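Local structure of periplasmic solute binding protein (Candidatus liberibacter, 4CL2) at residues 208-213 with 236-241; 216-221 with 231-236; 141-146 with 257-262; 152-157 with 269-274. The protein binds a divalent metal ion such as manganese or zinc in the periplasm and probably hands it to an ABC transporter for uptake. One frame throughout, in Å; residues are numbered along the deposited sequence. Where two conformers were deposited one is given.

Interaction 1. Residues 208-213 with 236-241; sequences NQMRSH and TNASYG
M210 reaches from the last turns of helix 200-212 to T236 and A238, and the contact is chiefly apolar. Its chain runs extended to SD and then bends (chi3 73°), which swings the terminal methyl onto A238; CE and A238 CB lie 3.4 Å apart, closer than usual for two carbons. The same methyl passes 3.6 Å from T236 OG1. Nearer the backbone, M210 CB lies against T236 CG2 at 3.8 Å, the two side chains slanting past one another. R211 contributes its aliphatic part alone: its CG sits 4.4 Å from T236 CG2, at the exposed margin.

The contact places one helix of a layered alpha/beta lobe against the turn joining helix 227-236 to strand 239-244. That turn is a Schellman motif in which N237 takes a positive phi (56°), allowing the chain to leave the helix and enter the strand. M210 also touches V232 of helix 227-236, I218 and L187 of strands 217-221 and 185-188, and I215, and so lies between the two helices and the strands.

Polar interactions stay within one side. T236 OG1 turns back to its own helix, where the carbonyls of V232 and A233 compete for its one proton.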
loop_
_atom_site.group_PDB
_atom_site.type_symbol
_atom_site.label_atom_id
_atom_site.label_comp_id
_atom_site.label_asym_id
_atom_site.label_seq_id
_atom_site.Cartn_x
_atom_site.Cartn_y
_atom_site.Cartn_z
ATOM N N ASN A 208 2.179 24.123 11.155
ATOM C CA ASN A 208 3.382 24.855 11.482
ATOM C C ASN A 208 4.522 24.495 10.539
ATOM O O ASN A 208 5.226 25.388 10.026
ATOM C CB ASN A 208 3.725 24.628 12.959
ATOM C CG ASN A 208 2.845 25.461 13.874
ATOM O OD1 ASN A 208 2.427 26.524 13.491
ATOM N ND2 ASN A 208 2.531 24.962 15.040
ATOM N N GLN A 209 4.640 23.209 10.257
ATOM C CA GLN A 209 5.715 22.742 9.340
ATOM C C GLN A 209 5.555 23.228 7.909
ATOM O O GLN A 209 6.520 23.642 7.272
ATOM C CB GLN A 209 5.853 21.261 9.410
ATOM C CG GLN A 209 6.426 20.742 10.712
ATOM C CD GLN A 209 7.902 21.092 10.833
ATOM O OE1 GLN A 209 8.653 20.977 9.864
ATOM N NE2 GLN A 209 8.317 21.529 12.006
ATOM N N MET A 210 4.320 23.258 7.419
ATOM C CA MET A 210 4.072 23.791 6.088
ATOM C C MET A 210 4.383 25.255 5.923
ATOM O O MET A 210 4.908 25.669 4.889
ATOM C CB MET A 210 2.626 23.518 5.693
ATOM C CG MET A 210 2.370 22.059 5.367
ATOM S SD MET A 210 0.636 21.604 5.013
ATOM C CE MET A 210 0.458 22.327 3.416
ATOM N N ARG A 211 4.011 26.061 6.909
ATOM C CA ARG A 211 4.362 27.467 6.857
ATOM C C ARG A 211 5.873 27.633 6.903
ATOM O O ARG A 211 6.455 28.347 6.084
ATOM C CB ARG A 211 3.720 28.219 8.000
ATOM C CG ARG A 211 2.227 28.371 7.838
ATOM C CD ARG A 211 1.774 29.633 8.516
ATOM N NE ARG A 211 2.499 30.847 8.089
ATOM C CZ ARG A 211 3.276 31.632 8.864
ATOM N NH1 ARG A 211 3.498 31.373 10.150
ATOM N NH2 ARG A 211 3.845 32.712 8.339
ATOM N N SER A 212 6.488 26.953 7.859
ATOM C CA SER A 212 7.913 27.065 8.082
ATOM C C SER A 212 8.692 26.705 6.817
ATOM O O SER A 212 9.630 27.409 6.462
ATOM C CB SER A 212 8.309 26.175 9.255
ATOM O OG SER A 212 9.704 26.133 9.369
ATOM N N HIS A 213 8.300 25.629 6.129
ATOM C CA HIS A 213 8.975 25.190 4.892
ATOM C C HIS A 213 8.280 25.596 3.613
ATOM O O HIS A 213 8.644 25.141 2.571
ATOM C CB HIS A 213 9.201 23.683 4.885
ATOM C CG HIS A 213 9.867 23.182 6.123
ATOM N ND1 HIS A 213 11.170 23.481 6.434
ATOM C CD2 HIS A 213 9.405 22.412 7.137
ATOM C CE1 HIS A 213 11.481 22.939 7.596
ATOM N NE2 HIS A 213 10.428 22.278 8.040
ATOM N N THR A 236 -2.604 27.359 5.885
ATOM C CA THR A 236 -1.191 27.412 5.477
ATOM C C THR A 236 -0.943 28.256 4.213
ATOM O O THR A 236 0.210 28.534 3.867
ATOM C CB THR A 236 -0.616 26.029 5.259
ATOM O OG1 THR A 236 -1.380 25.315 4.270
ATOM C CG2 THR A 236 -0.579 25.289 6.566
ATOM N N ASN A 237 -2.008 28.718 3.571
ATOM C CA ASN A 237 -1.913 29.291 2.240
ATOM C C ASN A 237 -1.278 28.350 1.258
ATOM O O ASN A 237 -0.668 28.766 0.310
ATOM C CB ASN A 237 -1.164 30.634 2.249
ATOM C CG ASN A 237 -1.995 31.723 2.806
ATOM O OD1 ASN A 237 -1.584 32.449 3.711
ATOM N ND2 ASN A 237 -3.192 31.852 2.270
ATOM N N ALA A 238 -1.423 27.064 1.518
ATOM C CA ALA A 238 -1.095 26.015 0.566
ATOM C C ALA A 238 -2.336 25.685 -0.304
ATOM O O ALA A 238 -3.379 26.293 -0.177
ATOM C CB ALA A 238 -0.628 24.792 1.297
ATOM N N SER A 239 -2.158 24.715 -1.207
ATOM C CA SER A 239 -3.250 24.280 -2.092
ATOM C C SER A 239 -3.598 22.849 -1.766
ATOM O O SER A 239 -2.744 22.077 -1.430
ATOM C CB SER A 239 -2.754 24.320 -3.567
ATOM O OG SER A 239 -2.499 25.677 -3.935
ATOM N N TYR A 240 -4.861 22.511 -1.895
ATOM C CA TYR A 240 -5.268 21.146 -1.812
ATOM C C TYR A 240 -4.916 20.441 -3.132
ATOM O O TYR A 240 -5.301 20.948 -4.187
ATOM C CB TYR A 240 -6.764 21.090 -1.603
ATOM C CG TYR A 240 -7.350 19.714 -1.652
ATOM C CD1 TYR A 240 -6.942 18.701 -0.766
ATOM C CD2 TYR A 240 -8.352 19.374 -2.588
ATOM C CE1 TYR A 240 -7.448 17.422 -0.832
ATOM C CE2 TYR A 240 -8.874 18.083 -2.643
ATOM C CZ TYR A 240 -8.446 17.115 -1.764
ATOM O OH TYR A 240 -8.932 15.833 -1.805
ATOM N N GLY A 241 -4.166 19.362 -3.010
ATOM C CA GLY A 241 -3.581 18.613 -4.150
ATOM C C GLY A 241 -4.537 17.587 -4.744
ATOM O O GLY A 241 -4.269 17.037 -5.822
#

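Interaction 2. Residues 216-221 with 231-236; sequences KFIFSE and QVAYET
In the beta-alpha-beta unit formed by strand 217-221, helix 227-236 and strand 239-244, I218 is the strand residue that meets the helix, touching V232 and A233. Its two branches divide the work. CG1 stands anti to the backbone N (chi1 179°) and carries CD1 outward to V232 CG1, 3.8 Å away, the two side chains crossing at about a right angle. CG2, on the other branch, rests against A233 CB at 3.9 Å. The helix thus approaches I218 with neighbouring residues, and the small A233 permits the backbones to come to 6.6 Å between the CA atoms of I218 and A233. V169 of strand 167-170 also touches I218, while M203 and M210 of helix 200-212 cover V232. On the exposed side of the helix, Q231 NE2 donates a nearly straight bond (171°) to the anti side of E235 OE2, 26° out of the carboxylate plane. At the far end of the strand, the E221 carboxylate accepts from the backbone N of S171 and of the metal ligand E172, probably helping to position it. The closest approaches are between methyl groups of buried residues, and no hydrogen bond crosses between the segments, so shape and exclusion of water hold helix to strand here.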
loop_
_atom_site.group_PDB
_atom_site.type_symbol
_atom_site.label_atom_id
_atom_site.label_comp_id
_atom_site.label_asym_id
_atom_site.label_seq_id
_atom_site.Cartn_x
_atom_site.Cartn_y
_atom_site.Cartn_z
ATOM N N LYS A 216 3.677 23.641 -0.517
ATOM C CA LYS A 216 2.709 24.163 -1.464
ATOM C C LYS A 216 1.405 23.337 -1.614
ATOM O O LYS A 216 0.395 23.867 -1.984
ATOM C CB LYS A 216 3.386 24.227 -2.839
ATOM C CG LYS A 216 4.596 25.158 -2.886
ATOM C CD LYS A 216 4.190 26.589 -2.676
ATOM C CE LYS A 216 5.424 27.473 -2.569
ATOM N NZ LYS A 216 5.059 28.762 -1.928
ATOM N N PHE A 217 1.488 22.056 -1.322
ATOM C CA PHE A 217 0.371 21.116 -1.536
ATOM C C PHE A 217 0.191 20.130 -0.402
ATOM O O PHE A 217 1.170 19.585 0.198
ATOM C CB PHE A 217 0.557 20.337 -2.878
ATOM C CG PHE A 217 0.343 21.200 -4.095
ATOM C CD1 PHE A 217 -0.927 21.362 -4.633
ATOM C CD2 PHE A 217 1.421 21.827 -4.681
ATOM C CE1 PHE A 217 -1.116 22.172 -5.747
ATOM C CE2 PHE A 217 1.257 22.658 -5.790
ATOM C CZ PHE A 217 -0.019 22.841 -6.309
ATOM N N ILE A 218 -1.084 19.813 -0.174
ATOM C CA ILE A 218 -1.471 18.702 0.702
ATOM C C ILE A 218 -2.572 17.864 0.069
ATOM O O ILE A 218 -3.528 18.433 -0.438
ATOM C CB ILE A 218 -1.907 19.207 2.139
ATOM C CG1 ILE A 218 -2.347 18.024 3.037
ATOM C CG2 ILE A 218 -2.930 20.311 2.023
ATOM C CD1 ILE A 218 -2.506 18.421 4.517
ATOM N N PHE A 219 -2.438 16.548 0.111
ATOM C CA PHE A 219 -3.393 15.603 -0.497
ATOM C C PHE A 219 -4.293 14.965 0.541
ATOM O O PHE A 219 -3.998 14.971 1.774
ATOM C CB PHE A 219 -2.656 14.478 -1.178
ATOM C CG PHE A 219 -1.736 14.929 -2.290
ATOM C CD1 PHE A 219 -2.246 15.140 -3.569
ATOM C CD2 PHE A 219 -0.402 15.185 -2.050
ATOM C CE1 PHE A 219 -1.417 15.563 -4.602
ATOM C CE2 PHE A 219 0.441 15.581 -3.083
ATOM C CZ PHE A 219 -0.075 15.778 -4.347
ATOM N N SER A 220 -5.417 14.469 0.078
ATOM C CA SER A 220 -6.163 13.429 0.804
ATOM C C SER A 220 -6.231 12.165 0.052
ATOM O O SER A 220 -5.625 12.042 -1.014
ATOM C CB SER A 220 -7.558 13.944 1.230
ATOM O OG SER A 220 -8.393 14.162 0.071
ATOM N N GLU A 221 -6.899 11.152 0.602
ATOM C CA GLU A 221 -6.880 9.852 0.050
ATOM C C GLU A 221 -8.282 9.248 -0.160
ATOM O O GLU A 221 -9.253 9.724 0.372
ATOM C CB GLU A 221 -5.953 8.927 0.851
ATOM C CG GLU A 221 -4.525 9.507 0.991
ATOM C CD GLU A 221 -4.308 10.421 2.207
ATOM O OE1 GLU A 221 -4.602 10.025 3.277
ATOM O OE2 GLU A 221 -3.813 11.527 2.070
ATOM N N GLN A 231 -8.919 22.147 5.021
ATOM C CA GLN A 231 -8.766 23.084 6.116
ATOM C C GLN A 231 -7.294 23.476 6.308
ATOM O O GLN A 231 -6.999 24.655 6.481
ATOM C CB GLN A 231 -9.262 22.439 7.399
ATOM C CG GLN A 231 -9.160 23.360 8.586
ATOM C CD GLN A 231 -9.982 24.657 8.392
ATOM O OE1 GLN A 231 -11.050 24.657 7.760
ATOM N NE2 GLN A 231 -9.489 25.744 8.928
ATOM N N VAL A 232 -6.416 22.474 6.365
ATOM C CA VAL A 232 -4.970 22.726 6.485
ATOM C C VAL A 232 -4.444 23.589 5.358
ATOM O O VAL A 232 -3.715 24.538 5.585
ATOM C CB VAL A 232 -4.182 21.425 6.594
ATOM C CG1 VAL A 232 -2.686 21.654 6.441
ATOM C CG2 VAL A 232 -4.519 20.721 7.908
ATOM N N ALA A 233 -4.830 23.285 4.125
ATOM C CA ALA A 233 -4.440 24.159 3.003
ATOM C C ALA A 233 -4.823 25.598 3.220
ATOM O O ALA A 233 -4.023 26.525 3.015
ATOM C CB ALA A 233 -4.990 23.585 1.673
ATOM N N TYR A 234 -6.047 25.848 3.707
ATOM C CA TYR A 234 -6.493 27.185 3.942
ATOM C C TYR A 234 -5.617 27.870 4.999
ATOM O O TYR A 234 -5.176 29.002 4.799
ATOM C CB TYR A 234 -7.981 27.201 4.367
ATOM C CG TYR A 234 -8.367 28.512 4.931
ATOM C CD1 TYR A 234 -8.559 29.617 4.098
ATOM C CD2 TYR A 234 -8.487 28.696 6.303
ATOM C CE1 TYR A 234 -8.870 30.853 4.604
ATOM C CE2 TYR A 234 -8.775 29.927 6.812
ATOM C CZ TYR A 234 -8.988 30.997 5.966
ATOM O OH TYR A 234 -9.307 32.225 6.470
ATOM N N GLU A 235 -5.321 27.148 6.083
ATOM C CA GLU A 235 -4.598 27.742 7.233
ATOM C C GLU A 235 -3.126 28.034 6.913
ATOM O O GLU A 235 -2.525 28.890 7.544
ATOM C CB GLU A 235 -4.677 26.793 8.444
ATOM C CG GLU A 235 -5.998 26.920 9.150
ATOM C CD GLU A 235 -6.025 26.189 10.489
ATOM O OE1 GLU A 235 -5.200 26.525 11.379
ATOM O OE2 GLU A 235 -6.886 25.326 10.618
ATOM N N THR A 236 -2.604 27.359 5.885
ATOM C CA THR A 236 -1.191 27.412 5.477
ATOM C C THR A 236 -0.943 28.256 4.213
ATOM O O THR A 236 0.210 28.534 3.867
ATOM C CB THR A 236 -0.616 26.029 5.259
ATOM O OG1 THR A 236 -1.380 25.315 4.270
ATOM C CG2 THR A 236 -0.579 25.289 6.566
#

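Interaction 3. Residues 141-146 with 257-262; sequences REYSEK and PTYLDL
The Y143 hydroxyl meets the Y259 ring at its edge: OH lies in the ring plane, 3.5 Å from Y259 CD2, and the two side chains cross at about a right angle. At the edge of the Y143 ring, also in plane, lies a water 2.7 Å from its OH. This water accepts from L260 N at 3.0 Å and so bridges the two helices. Around the rings, Y143 touches I118 and N20, while I13, I17 and A114 pack on Y259, whose own hydroxyl is bonded to W108 O.

Alongside runs an aliphatic contact. In the conformer given, L260 CD1 lies 3.6 Å from K146 CG, a contact that is less certain because K146 has two conformers; the lysine CG stands anti to its N (chi1 -167°), which places it beside the leucine methyl.

The contact joins the long helix 133-158, which runs between the two lobes as in other cluster 9 binding proteins, to the beginning of helix 259-274. T258 is the N-cap there, its OG1 accepting from D261 N at 3.0 Å (161°). Y259 N has D16 OD2 as partner. The backbone N-H groups of Y259, L260 and D261 are therefore satisfied by a carboxylate, the water and a side-chain hydroxyl, and the water ties the helix start to the tyrosine hydroxyl of the other helix.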
loop_
_atom_site.group_PDB
_atom_site.type_symbol
_atom_site.label_atom_id
_atom_site.label_comp_id
_atom_site.label_asym_id
_atom_site.label_seq_id
_atom_site.Cartn_x
_atom_site.Cartn_y
_atom_site.Cartn_z
ATOM N N ARG A 141 9.435 -12.106 -12.733
ATOM C CA ARG A 141 10.356 -11.186 -13.431
ATOM C C ARG A 141 9.562 -10.271 -14.385
ATOM O O ARG A 141 9.745 -9.083 -14.398
ATOM C CB ARG A 141 11.454 -11.909 -14.135
ATOM C CG ARG A 141 12.405 -11.001 -14.928
ATOM C CD ARG A 141 11.959 -10.778 -16.387
ATOM N NE ARG A 141 12.033 -11.987 -17.101
ATOM C CZ ARG A 141 11.555 -12.159 -18.341
ATOM N NH1 ARG A 141 10.939 -11.134 -18.944
ATOM N NH2 ARG A 141 11.642 -13.296 -18.906
ATOM N N GLU A 142 8.668 -10.864 -15.175
ATOM C CA GLU A 142 7.834 -10.052 -16.063
ATOM C C GLU A 142 7.101 -8.992 -15.334
ATOM O O GLU A 142 6.982 -7.850 -15.798
ATOM C CB GLU A 142 6.860 -10.913 -16.880
ATOM C CG GLU A 142 7.575 -11.704 -17.970
ATOM C CD GLU A 142 6.652 -12.557 -18.826
ATOM O OE1 GLU A 142 5.503 -12.834 -18.386
ATOM O OE2 GLU A 142 7.122 -12.986 -19.898
ATOM N N TYR A 143 6.475 -9.343 -14.220
ATOM C CA TYR A 143 5.680 -8.367 -13.503
ATOM C C TYR A 143 6.542 -7.262 -12.820
ATOM O O TYR A 143 6.189 -6.061 -12.828
ATOM C CB TYR A 143 4.810 -9.086 -12.485
ATOM C CG TYR A 143 3.891 -8.191 -11.696
ATOM C CD1 TYR A 143 2.965 -7.363 -12.337
ATOM C CD2 TYR A 143 3.882 -8.216 -10.337
ATOM C CE1 TYR A 143 2.062 -6.564 -11.577
ATOM C CE2 TYR A 143 3.019 -7.433 -9.601
ATOM C CZ TYR A 143 2.117 -6.594 -10.227
ATOM O OH TYR A 143 1.209 -5.848 -9.501
ATOM N N SER A 144 7.685 -7.669 -12.236
ATOM C CA SER A 144 8.618 -6.715 -11.681
ATOM C C SER A 144 9.049 -5.677 -12.761
ATOM O O SER A 144 9.095 -4.494 -12.512
ATOM C CB SER A 144 9.854 -7.496 -11.177
ATOM O OG SER A 144 9.536 -8.281 -10.039
ATOM N N GLU A 145 9.330 -6.156 -13.975
ATOM C CA GLU A 145 9.707 -5.311 -15.069
ATOM C C GLU A 145 8.583 -4.417 -15.522
ATOM O O GLU A 145 8.814 -3.255 -15.821
ATOM C CB GLU A 145 10.269 -6.105 -16.272
ATOM C CG GLU A 145 11.548 -6.888 -16.006
ATOM C CD GLU A 145 12.618 -6.149 -15.188
ATOM O OE1 GLU A 145 12.927 -4.973 -15.530
ATOM O OE2 GLU A 145 13.145 -6.781 -14.213
ATOM N N LYS A 146 7.368 -4.941 -15.563
ATOM C CA LYS A 146 6.240 -4.084 -15.910
ATOM C C LYS A 146 6.066 -2.913 -14.925
ATOM O O LYS A 146 5.826 -1.794 -15.342
ATOM C CB LYS A 146 4.967 -4.941 -15.944
ATOM C CG LYS A 146 3.780 -4.265 -16.578
ATOM C CD LYS A 146 2.585 -5.228 -16.656
ATOM C CE LYS A 146 1.402 -4.606 -17.408
ATOM N NZ LYS A 146 0.353 -5.672 -17.421
ATOM N N PRO A 257 -7.507 0.141 -10.488
ATOM C CA PRO A 257 -8.131 -1.188 -10.275
ATOM C C PRO A 257 -7.077 -2.302 -10.093
ATOM O O PRO A 257 -7.437 -3.455 -9.867
ATOM C CB PRO A 257 -8.924 -1.381 -11.520
ATOM C CG PRO A 257 -8.106 -0.733 -12.597
ATOM C CD PRO A 257 -7.696 0.569 -11.883
ATOM N N THR A 258 -5.813 -1.973 -10.236
ATOM C CA THR A 258 -4.695 -2.909 -10.038
ATOM C C THR A 258 -3.608 -2.229 -9.236
ATOM O O THR A 258 -3.571 -0.997 -9.129
ATOM C CB THR A 258 -4.072 -3.388 -11.378
ATOM O OG1 THR A 258 -3.330 -2.317 -11.991
ATOM C CG2 THR A 258 -5.089 -3.858 -12.380
ATOM N N TYR A 259 -2.683 -2.993 -8.656
ATOM C CA TYR A 259 -1.600 -2.382 -7.929
ATOM C C TYR A 259 -0.747 -1.484 -8.785
ATOM O O TYR A 259 -0.376 -0.354 -8.374
ATOM C CB TYR A 259 -0.738 -3.475 -7.285
ATOM C CG TYR A 259 0.552 -3.017 -6.561
ATOM C CD1 TYR A 259 0.504 -2.103 -5.583
ATOM C CD2 TYR A 259 1.756 -3.559 -6.853
ATOM C CE1 TYR A 259 1.646 -1.715 -4.855
ATOM C CE2 TYR A 259 2.888 -3.222 -6.153
ATOM C CZ TYR A 259 2.839 -2.292 -5.152
ATOM O OH TYR A 259 3.967 -1.940 -4.446
ATOM N N LEU A 260 -0.348 -1.965 -9.962
ATOM C CA LEU A 260 0.402 -1.115 -10.880
ATOM C C LEU A 260 -0.347 0.183 -11.190
ATOM O O LEU A 260 0.269 1.251 -11.121
ATOM C CB LEU A 260 0.735 -1.847 -12.158
ATOM C CG LEU A 260 1.599 -1.105 -13.199
ATOM C CD1 LEU A 260 2.186 -2.077 -14.145
ATOM C CD2 LEU A 260 0.754 -0.147 -13.985
ATOM N N ASP A 261 -1.642 0.122 -11.464
ATOM C CA ASP A 261 -2.433 1.308 -11.754
ATOM C C ASP A 261 -2.510 2.236 -10.542
ATOM O O ASP A 261 -2.502 3.442 -10.710
ATOM C CB ASP A 261 -3.818 0.970 -12.172
ATOM C CG ASP A 261 -3.886 0.258 -13.541
ATOM O OD1 ASP A 261 -2.972 0.334 -14.328
ATOM O OD2 ASP A 261 -4.903 -0.350 -13.809
ATOM N N LEU A 262 -2.561 1.680 -9.361
ATOM C CA LEU A 262 -2.582 2.461 -8.146
ATOM C C LEU A 262 -1.302 3.231 -7.964
ATOM O O LEU A 262 -1.318 4.455 -7.681
ATOM C CB LEU A 262 -2.817 1.580 -6.909
ATOM C CG LEU A 262 -2.835 2.283 -5.541
ATOM C CD1 LEU A 262 -3.888 1.598 -4.650
ATOM C CD2 LEU A 262 -1.483 2.198 -4.917
HETATM O O HOH W 1 -0.827 -4.741 -10.908
#

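Interaction 4. Residues 152-157 with 269-274; sequences LPLKTR and KIVDTL
R157 holds CG anti to its backbone N (chi1 -171°) and stays extended as far as NE, a shape that carries the guanidinium across V271 to D272. V271 CG2 stands anti to its own N and CG1 lies between N and the carbonyl carbon (chi1 67°), and both methyls meet the other helix. The contact is helix-on-helix packing between the end of the long helix 133-158 and the end of the C-terminal helix 259-274. The two short segments run nearly parallel, 23° apart, with their axes 9.9 Å from each other at closest approach.

V271 wedges between two residues one turn apart. Its CG1 faces L154 CD2 at 4.1 Å and comes within 3.4 Å of R157 NH1. Its CG2 lies 3.6 Å from R157 CG, and the same methyl sits over one face of the guanidinium, offset toward its rim. L154 also touches L267 and T268, further back on helix 259-274, while R157 touches the terminal residue F275.

The charged group lies at the margin of this packing, where D272 is exposed. A salt bridge closes it: R157 NH1 donates a nearly straight bond to D272 OD1 at 3.1 Å, with the oxygen in the guanidinium plane and met almost along its C-O axis.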
loop_
_atom_site.group_PDB
_atom_site.type_symbol
_atom_site.label_atom_id
_atom_site.label_comp_id
_atom_site.label_asym_id
_atom_site.label_seq_id
_atom_site.Cartn_x
_atom_site.Cartn_y
_atom_site.Cartn_z
ATOM N N LEU A 152 9.302 3.746 -12.874
ATOM C CA LEU A 152 10.572 4.462 -12.908
ATOM C C LEU A 152 10.603 5.776 -13.599
ATOM O O LEU A 152 11.209 6.749 -13.093
ATOM C CB LEU A 152 11.682 3.482 -13.393
ATOM C CG LEU A 152 13.059 4.044 -13.275
ATOM C CD1 LEU A 152 13.475 4.432 -11.833
ATOM C CD2 LEU A 152 14.029 3.011 -13.816
ATOM N N PRO A 153 9.916 5.962 -14.767
ATOM C CA PRO A 153 9.938 7.284 -15.337
ATOM C C PRO A 153 9.323 8.411 -14.477
ATOM O O PRO A 153 9.717 9.559 -14.544
ATOM C CB PRO A 153 9.173 7.102 -16.695
ATOM C CG PRO A 153 9.205 5.651 -16.972
ATOM C CD PRO A 153 9.342 4.929 -15.666
ATOM N N LEU A 154 8.377 8.031 -13.644
ATOM C CA LEU A 154 7.739 8.971 -12.688
ATOM C C LEU A 154 8.757 9.358 -11.578
ATOM O O LEU A 154 8.921 10.536 -11.253
ATOM C CB LEU A 154 6.547 8.334 -12.079
ATOM C CG LEU A 154 5.424 8.078 -13.122
ATOM C CD1 LEU A 154 4.290 7.292 -12.478
ATOM C CD2 LEU A 154 4.922 9.402 -13.635
ATOM N N LYS A 155 9.476 8.339 -11.063
ATOM C CA LYS A 155 10.583 8.629 -10.115
ATOM C C LYS A 155 11.609 9.563 -10.704
ATOM O O LYS A 155 12.007 10.565 -10.123
ATOM C CB LYS A 155 11.227 7.350 -9.601
ATOM C CG LYS A 155 12.369 7.610 -8.613
ATOM C CD LYS A 155 13.153 6.327 -8.273
ATOM C CE LYS A 155 14.233 6.730 -7.276
ATOM N NZ LYS A 155 15.036 5.541 -6.877
ATOM N N THR A 156 12.051 9.264 -11.931
ATOM C CA THR A 156 13.046 10.040 -12.584
ATOM C C THR A 156 12.624 11.506 -12.689
ATOM O O THR A 156 13.393 12.444 -12.404
ATOM C CB THR A 156 13.422 9.393 -13.962
ATOM O OG1 THR A 156 13.869 8.041 -13.740
ATOM C CG2 THR A 156 14.350 10.194 -14.664
ATOM N N ARG A 157 11.346 11.727 -13.008
ATOM C CA ARG A 157 10.847 13.064 -13.065
ATOM C C ARG A 157 10.743 13.728 -11.662
ATOM O O ARG A 157 11.184 14.903 -11.514
ATOM C CB ARG A 157 9.471 13.086 -13.774
ATOM C CG ARG A 157 8.992 14.478 -14.065
ATOM C CD ARG A 157 7.959 14.531 -15.204
ATOM N NE ARG A 157 7.129 15.738 -15.027
ATOM C CZ ARG A 157 5.819 15.752 -14.765
ATOM N NH1 ARG A 157 5.112 14.619 -14.710
ATOM N NH2 ARG A 157 5.203 16.916 -14.566
ATOM N N LYS A 269 -0.059 11.779 -10.041
ATOM C CA LYS A 269 -0.701 12.889 -9.464
ATOM C C LYS A 269 0.266 13.729 -8.578
ATOM O O LYS A 269 0.306 14.923 -8.605
ATOM C CB LYS A 269 -1.946 12.435 -8.688
ATOM C CG LYS A 269 -2.741 13.606 -8.201
ATOM C CD LYS A 269 -4.186 13.204 -7.935
ATOM C CE LYS A 269 -4.945 14.409 -7.490
ATOM N NZ LYS A 269 -5.265 15.338 -8.633
ATOM N N ILE A 270 1.113 13.004 -7.832
ATOM C CA ILE A 270 2.125 13.706 -7.039
ATOM C C ILE A 270 3.094 14.512 -7.908
ATOM O O ILE A 270 3.278 15.692 -7.682
ATOM C CB ILE A 270 2.869 12.701 -6.170
ATOM C CG1 ILE A 270 1.902 12.120 -5.141
ATOM C CG2 ILE A 270 4.085 13.404 -5.530
ATOM C CD1 ILE A 270 2.502 10.925 -4.446
ATOM N N VAL A 271 3.622 13.886 -8.960
ATOM C CA VAL A 271 4.631 14.572 -9.766
ATOM C C VAL A 271 3.985 15.724 -10.510
ATOM O O VAL A 271 4.564 16.801 -10.659
ATOM C CB VAL A 271 5.424 13.608 -10.691
ATOM C CG1 VAL A 271 4.616 13.012 -11.769
ATOM C CG2 VAL A 271 6.558 14.321 -11.382
ATOM N N ASP A 272 2.717 15.545 -10.901
ATOM C CA ASP A 272 2.008 16.630 -11.643
ATOM C C ASP A 272 1.705 17.811 -10.790
ATOM O O ASP A 272 1.440 18.908 -11.266
ATOM C CB ASP A 272 0.711 16.111 -12.265
ATOM C CG ASP A 272 0.938 15.301 -13.470
ATOM O OD1 ASP A 272 2.126 15.165 -13.938
ATOM O OD2 ASP A 272 0.006 14.575 -13.885
ATOM N N THR A 273 1.704 17.589 -9.487
ATOM C CA THR A 273 1.416 18.592 -8.497
ATOM C C THR A 273 2.661 19.380 -8.258
ATOM O O THR A 273 2.675 20.603 -8.337
ATOM C CB THR A 273 1.046 17.915 -7.156
ATOM O OG1 THR A 273 -0.201 18.392 -6.674
ATOM C CG2 THR A 273 2.137 18.154 -6.091
ATOM N N LEU A 274 3.736 18.649 -8.036
ATOM C CA LEU A 274 4.983 19.171 -7.478
ATOM C C LEU A 274 5.817 19.834 -8.517
ATOM O O LEU A 274 6.699 20.635 -8.190
ATOM C CB LEU A 274 5.787 18.036 -6.779
ATOM C CG LEU A 274 5.767 17.925 -5.237
ATOM C CD1 LEU A 274 4.416 18.046 -4.525
ATOM C CD2 LEU A 274 6.433 16.626 -4.807
#

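Interactions 1 and 2 adjoin in one lobe and reach the same sheet: they share T236, their centres are about 7 Å apart, and strands 217-221 and 239-244 pair side by side, with Y240 OH probably hydrogen-bonded to S220 OG at 2.6 Å. Interactions 3 and 4 both join helix 133-158 to helix 259-274, with centres about 17 Å apart. Interaction 4 touches interaction 2 where F219 CZ lies 4.0 Å from I270 CA. The manganese, held by H106, E172 and D247, lies about 13 Å from the side chain of Y259 in interaction 3, and the side chain of I218 in interaction 2 is about 10 Å from that of E172. Interactions 1 and 4 lie away from the site.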